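Local coordinates for cobalamin biosynthesis protein CobN (Mycobacterium tuberculosis, PDB 7C6O), which probably serves as the large, catalytic subunit of cobaltochelatase, the enzyme that inserts cobalt into the corrin ring during cobalamin biosynthesis, at residues Arg1109-Glu1114 / Ala1155-Met1160; Asp1067-Asp1072 / Thr1116-Ala1121. One frame throughout, in Å; residues are numbered along the deposited sequence. Where two conformers were deposited one is given.

Contact 1 (Arg1109-Glu1114 / Ala1155-Met1160); sequences RTLSEE and ATAGVM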
loop_
_atom_site.group_PDB
_atom_site.type_symbol
_atom_site.label_atom_id
_atom_site.label_comp_id
_atom_site.label_asym_id
_atom_site.label_seq_id
_atom_site.Cartn_x
_atom_site.Cartn_y
_atom_site.Cartn_z
ATOM N N ARG A 1109 13.368 20.509 9.084
ATOM C CA ARG A 1109 13.804 20.758 10.447
ATOM C C ARG A 1109 14.591 19.552 10.934
ATOM O O ARG A 1109 14.552 18.477 10.331
ATOM C CB ARG A 1109 12.616 21.063 11.373
ATOM C CG ARG A 1109 11.592 19.955 11.490
ATOM C CD ARG A 1109 10.371 20.438 12.272
ATOM N NE ARG A 1109 9.598 21.424 11.523
ATOM C CZ ARG A 1109 8.504 21.143 10.818
ATOM N NH1 ARG A 1109 8.037 19.903 10.770
ATOM N NH2 ARG A 1109 7.873 22.107 10.164
ATOM N N THR A 1110 15.331 19.747 12.022
ATOM C CA THR A 1110 16.080 18.637 12.586
ATOM C C THR A 1110 15.136 17.681 13.309
ATOM O O THR A 1110 13.997 18.023 13.647
ATOM C CB THR A 1110 17.161 19.133 13.550
ATOM O OG1 THR A 1110 16.549 19.688 14.722
ATOM C CG2 THR A 1110 18.031 20.196 12.884
ATOM N N LEU A 1111 15.620 16.456 13.528
ATOM C CA LEU A 1111 14.840 15.479 14.282
ATOM C C LEU A 1111 14.586 15.959 15.706
ATOM O O LEU A 1111 13.500 15.743 16.256
ATOM C CB LEU A 1111 15.558 14.129 14.282
ATOM C CG LEU A 1111 14.915 12.980 15.063
ATOM C CD1 LEU A 1111 13.488 12.737 14.590
ATOM C CD2 LEU A 1111 15.755 11.718 14.919
ATOM N N SER A 1112 15.573 16.614 16.320
ATOM C CA SER A 1112 15.363 17.158 17.660
ATOM C C SER A 1112 14.262 18.213 17.660
ATOM O O SER A 1112 13.422 18.242 18.567
ATOM C CB SER A 1112 16.663 17.747 18.204
ATOM O OG SER A 1112 16.428 18.397 19.442
ATOM N N GLU A 1113 14.252 19.084 16.645
ATOM C CA GLU A 1113 13.209 20.100 16.539
ATOM C C GLU A 1113 11.837 19.468 16.348
ATOM O O GLU A 1113 10.859 19.890 16.976
ATOM C CB GLU A 1113 13.520 21.056 15.382
ATOM C CG GLU A 1113 14.653 22.035 15.669
ATOM C CD GLU A 1113 15.094 22.811 14.438
ATOM O OE1 GLU A 1113 14.751 22.403 13.307
ATOM O OE2 GLU A 1113 15.793 23.832 14.601
ATOM N N GLU A 1114 11.740 18.460 15.480
ATOM C CA GLU A 1114 10.450 17.821 15.244
ATOM C C GLU A 1114 9.971 17.071 16.481
ATOM O O GLU A 1114 8.768 17.045 16.770
ATOM C CB GLU A 1114 10.541 16.884 14.037
ATOM C CG GLU A 1114 9.262 16.098 13.742
ATOM C CD GLU A 1114 8.139 16.949 13.172
ATOM O OE1 GLU A 1114 8.335 18.166 12.973
ATOM O OE2 GLU A 1114 7.049 16.394 12.915
ATOM N N ALA A 1155 16.370 5.717 22.029
ATOM C CA ALA A 1155 17.358 4.643 22.011
ATOM C C ALA A 1155 18.195 4.681 20.739
ATOM O O ALA A 1155 19.401 4.410 20.772
ATOM C CB ALA A 1155 16.662 3.288 22.153
ATOM N N THR A 1156 17.577 5.023 19.608
ATOM C CA THR A 1156 18.299 5.020 18.342
ATOM C C THR A 1156 18.981 6.350 18.046
ATOM O O THR A 1156 20.114 6.361 17.552
ATOM C CB THR A 1156 17.354 4.657 17.190
ATOM O OG1 THR A 1156 16.195 5.507 17.218
ATOM C CG2 THR A 1156 16.926 3.192 17.286
ATOM N N ALA A 1157 18.329 7.479 18.345
ATOM C CA ALA A 1157 18.839 8.774 17.918
ATOM C C ALA A 1157 19.000 9.802 19.033
ATOM O O ALA A 1157 19.478 10.908 18.758
ATOM C CB ALA A 1157 17.936 9.360 16.822
ATOM N N GLY A 1158 18.620 9.484 20.269
ATOM C CA GLY A 1158 18.838 10.397 21.379
ATOM C C GLY A 1158 17.965 11.635 21.378
ATOM O O GLY A 1158 18.409 12.696 21.830
ATOM N N VAL A 1159 16.718 11.521 20.913
ATOM C CA VAL A 1159 15.868 12.696 20.729
ATOM C C VAL A 1159 15.315 13.256 22.035
ATOM O O VAL A 1159 14.834 14.395 22.051
ATOM C CB VAL A 1159 14.694 12.374 19.790
ATOM C CG1 VAL A 1159 15.203 11.776 18.491
ATOM C CG2 VAL A 1159 13.709 11.427 20.465
ATOM N N MET A 1160 15.344 12.491 23.125
ATOM C CA MET A 1160 14.738 12.927 24.378
ATOM C C MET A 1160 15.748 13.664 25.246
ATOM O O MET A 1160 16.937 13.331 25.261
ATOM C CB MET A 1160 14.173 11.735 25.154
ATOM C CG MET A 1160 12.928 11.107 24.546
ATOM S SD MET A 1160 11.434 12.090 24.794
ATOM C CE MET A 1160 11.066 11.732 26.511
HETATM O O HOH W 1 15.990 16.814 21.361
#
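With chi1 at 178°, L1111 swings CG anti to its backbone N and extends CD2 toward the end of helix 1136-1157; V1159, at chi1 -53°, offers CG1 anti to its own carbonyl carbon. The two side chains cross obliquely, and CG1 of V1159 lies 3.6 Å from both CG and CD2 of L1111. The same CD2 methyl reaches CB of A1157 at 3.7 Å, so one leucine branch touches both residues that flank G1158. That glycine leaves the helix with positive phi (71°), and the turn it makes brings V1159 round to the leucine. Y1153 packs on L1111 and V1159, while H1078 of helix 1072-1089 also touches the leucine. Beside this apolar patch a water spans the two segments: it donates to O of V1159 at 2.8 Å and is also hydrogen-bonded to OG of S1112. The helix start that carries the leucine is capped. E1113 N donates to OG1 of T1110 at 3.1 Å, and T1110 N returns a bond to E1113 OE1, met from above the carboxylate plane. R1109 NH1 forms a salt bridge with E1114 OE1, 2.8 Å away, and a second with D1099. The arrangement is a capping box at a strand-to-helix junction, its first helical turn packed against the glycine-terminated end of another helix.

Contact 2 (Asp1067-Asp1072 / Thr1116-Ala1121); sequences DIADSD and TRVFRA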
loop_
_atom_site.group_PDB
_atom_site.type_symbol
_atom_site.label_atom_id
_atom_site.label_comp_id
_atom_site.label_asym_id
_atom_site.label_seq_id
_atom_site.Cartn_x
_atom_site.Cartn_y
_atom_site.Cartn_z
ATOM N N ASP A 1067 1.902 11.423 13.803
ATOM C CA ASP A 1067 3.213 12.061 13.859
ATOM C C ASP A 1067 4.283 11.012 14.149
ATOM O O ASP A 1067 4.000 9.816 14.270
ATOM C CB ASP A 1067 3.241 13.202 14.891
ATOM C CG ASP A 1067 2.810 12.763 16.280
ATOM O OD1 ASP A 1067 3.395 11.802 16.824
ATOM O OD2 ASP A 1067 1.895 13.406 16.845
ATOM N N ILE A 1068 5.533 11.472 14.261
ATOM C CA ILE A 1068 6.659 10.548 14.363
ATOM C C ILE A 1068 6.718 9.826 15.698
ATOM O O ILE A 1068 7.472 8.853 15.831
ATOM C CB ILE A 1068 7.999 11.270 14.109
ATOM C CG1 ILE A 1068 8.248 12.346 15.167
ATOM C CG2 ILE A 1068 8.018 11.869 12.714
ATOM C CD1 ILE A 1068 9.678 12.869 15.177
ATOM N N ALA A 1069 5.950 10.275 16.690
ATOM C CA ALA A 1069 5.806 9.567 17.953
ATOM C C ALA A 1069 4.514 8.763 18.017
ATOM O O ALA A 1069 4.185 8.219 19.076
ATOM C CB ALA A 1069 5.875 10.554 19.123
ATOM N N ASP A 1070 3.780 8.679 16.901
ATOM C CA ASP A 1070 2.528 7.937 16.803
ATOM C C ASP A 1070 2.675 6.581 16.135
ATOM O O ASP A 1070 1.763 5.754 16.245
ATOM C CB ASP A 1070 1.487 8.738 16.008
ATOM C CG ASP A 1070 0.665 9.642 16.881
ATOM O OD1 ASP A 1070 0.534 9.337 18.084
ATOM O OD2 ASP A 1070 0.143 10.652 16.362
ATOM N N SER A 1071 3.776 6.343 15.427
ATOM C CA SER A 1071 3.982 5.094 14.712
ATOM C C SER A 1071 5.405 4.612 14.935
ATOM O O SER A 1071 6.349 5.407 14.926
ATOM C CB SER A 1071 3.723 5.244 13.209
ATOM O OG SER A 1071 4.060 4.050 12.521
ATOM N N ASP A 1072 5.548 3.302 15.131
ATOM C CA ASP A 1072 6.862 2.709 15.343
ATOM C C ASP A 1072 7.754 2.807 14.112
ATOM O O ASP A 1072 8.977 2.689 14.237
ATOM C CB ASP A 1072 6.707 1.243 15.735
ATOM C CG ASP A 1072 5.844 0.476 14.754
ATOM O OD1 ASP A 1072 4.606 0.642 14.794
ATOM O OD2 ASP A 1072 6.408 -0.265 13.923
ATOM N N THR A 1116 10.593 17.791 19.745
ATOM C CA THR A 1116 10.064 18.742 20.720
ATOM C C THR A 1116 8.775 19.387 20.231
ATOM O O THR A 1116 7.894 19.687 21.043
ATOM C CB THR A 1116 11.103 19.816 21.050
ATOM O OG1 THR A 1116 11.456 20.537 19.862
ATOM C CG2 THR A 1116 12.347 19.184 21.647
ATOM N N ARG A 1117 8.646 19.617 18.920
ATOM C CA ARG A 1117 7.390 20.128 18.378
ATOM C C ARG A 1117 6.249 19.152 18.632
ATOM O O ARG A 1117 5.178 19.541 19.109
ATOM C CB ARG A 1117 7.534 20.402 16.881
ATOM C CG ARG A 1117 8.175 21.734 16.539
ATOM C CD ARG A 1117 8.556 21.776 15.071
ATOM N NE ARG A 1117 9.036 23.092 14.660
ATOM C CZ ARG A 1117 8.325 23.954 13.940
ATOM N NH1 ARG A 1117 7.100 23.638 13.544
ATOM N NH2 ARG A 1117 8.839 25.129 13.611
ATOM N N VAL A 1118 6.464 17.874 18.311
ATOM C CA VAL A 1118 5.446 16.857 18.563
ATOM C C VAL A 1118 5.184 16.729 20.058
ATOM O O VAL A 1118 4.037 16.561 20.492
ATOM C CB VAL A 1118 5.877 15.515 17.938
ATOM C CG1 VAL A 1118 5.003 14.377 18.434
ATOM C CG2 VAL A 1118 5.825 15.604 16.419
ATOM N N PHE A 1119 6.242 16.833 20.869
ATOM C CA PHE A 1119 6.093 16.697 22.315
ATOM C C PHE A 1119 5.165 17.769 22.875
ATOM O O PHE A 1119 4.235 17.469 23.632
ATOM C CB PHE A 1119 7.467 16.764 22.989
ATOM C CG PHE A 1119 7.458 16.363 24.441
ATOM C CD1 PHE A 1119 7.509 15.026 24.805
ATOM C CD2 PHE A 1119 7.406 17.320 25.441
ATOM C CE1 PHE A 1119 7.505 14.653 26.137
ATOM C CE2 PHE A 1119 7.405 16.954 26.775
ATOM C CZ PHE A 1119 7.454 15.621 27.123
ATOM N N ARG A 1120 5.390 19.028 22.497
ATOM C CA ARG A 1120 4.584 20.106 23.060
ATOM C C ARG A 1120 3.227 20.228 22.376
ATOM O O ARG A 1120 2.219 20.473 23.045
ATOM C CB ARG A 1120 5.340 21.430 22.973
ATOM C CG ARG A 1120 6.585 21.492 23.838
ATOM C CD ARG A 1120 6.954 22.934 24.084
ATOM N NE ARG A 1120 8.278 23.104 24.672
ATOM C CZ ARG A 1120 8.509 23.257 25.970
ATOM N NH1 ARG A 1120 7.503 23.249 26.834
ATOM N NH2 ARG A 1120 9.753 23.420 26.401
ATOM N N ALA A 1121 3.172 20.068 21.048
ATOM C CA ALA A 1121 1.907 20.257 20.347
ATOM C C ALA A 1121 0.942 19.094 20.534
ATOM O O ALA A 1121 -0.268 19.281 20.360
ATOM C CB ALA A 1121 2.150 20.484 18.850
#
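V1118 projects from helix 1111-1123 onto an Asx turn, formed by D1067 in the loop between strand 1056-1061 and helix 1072-1089. Van der Waals packing carries the contact. The valine lies against one side of the aspartate: its CG2 methyl is 3.8 Å from D1067 CB, while CG1, anti to the backbone N (chi1 168°), lies over the face of the carboxylate, 3.5 Å from D1067 CG. The same CG1 of V1118 also meets A1069 CB at 4.0 Å, and I1068 makes a looser approach through CG1, 4.2 Å from V1118 CG2. The I1068 side chain also packs on Y1153 of helix 1136-1157, and A1069 on L1150 of that helix.

Polar bonds shape the loop, and two salt bridges run from it, from D1067 OD1 and D1070 OD1, to R1122, on the valine's helix just beyond the segment. D1070 N donates to D1067 O; D1070 OD2 accepts in return from D1067 N at 3.2 Å and also meets R698 in a salt bridge. OD1 of D1067 is thus shared: its anti lone pair takes A1069 N at 3.0 Å, and the methyl CG1 of V1118 sits 3.4 Å from this oxygen.

How the contacts relate
Contacts 1 and 2 illustrate how one helix can take part in two contacts at different points along its length: helix 1111-1123 supplies L1111 at its start, against the end of helix 1136-1157, and V1118 further on, against segment 1067-1072. The contact centres are 10 Å apart. They also touch directly. I1068 of contact 2 sets its CD1 3.6 Å from E1114 CG and 3.9 Å from L1111 CD1, so segment 1067-1072 packs beside the leucine of contact 1. R1109, on the strand just before the helix, packs its CD 3.6 Å from R1117 CD. Y1153 is a neighbour common to both contacts. The sodium ion, bound by D125 and S127, belongs to neither.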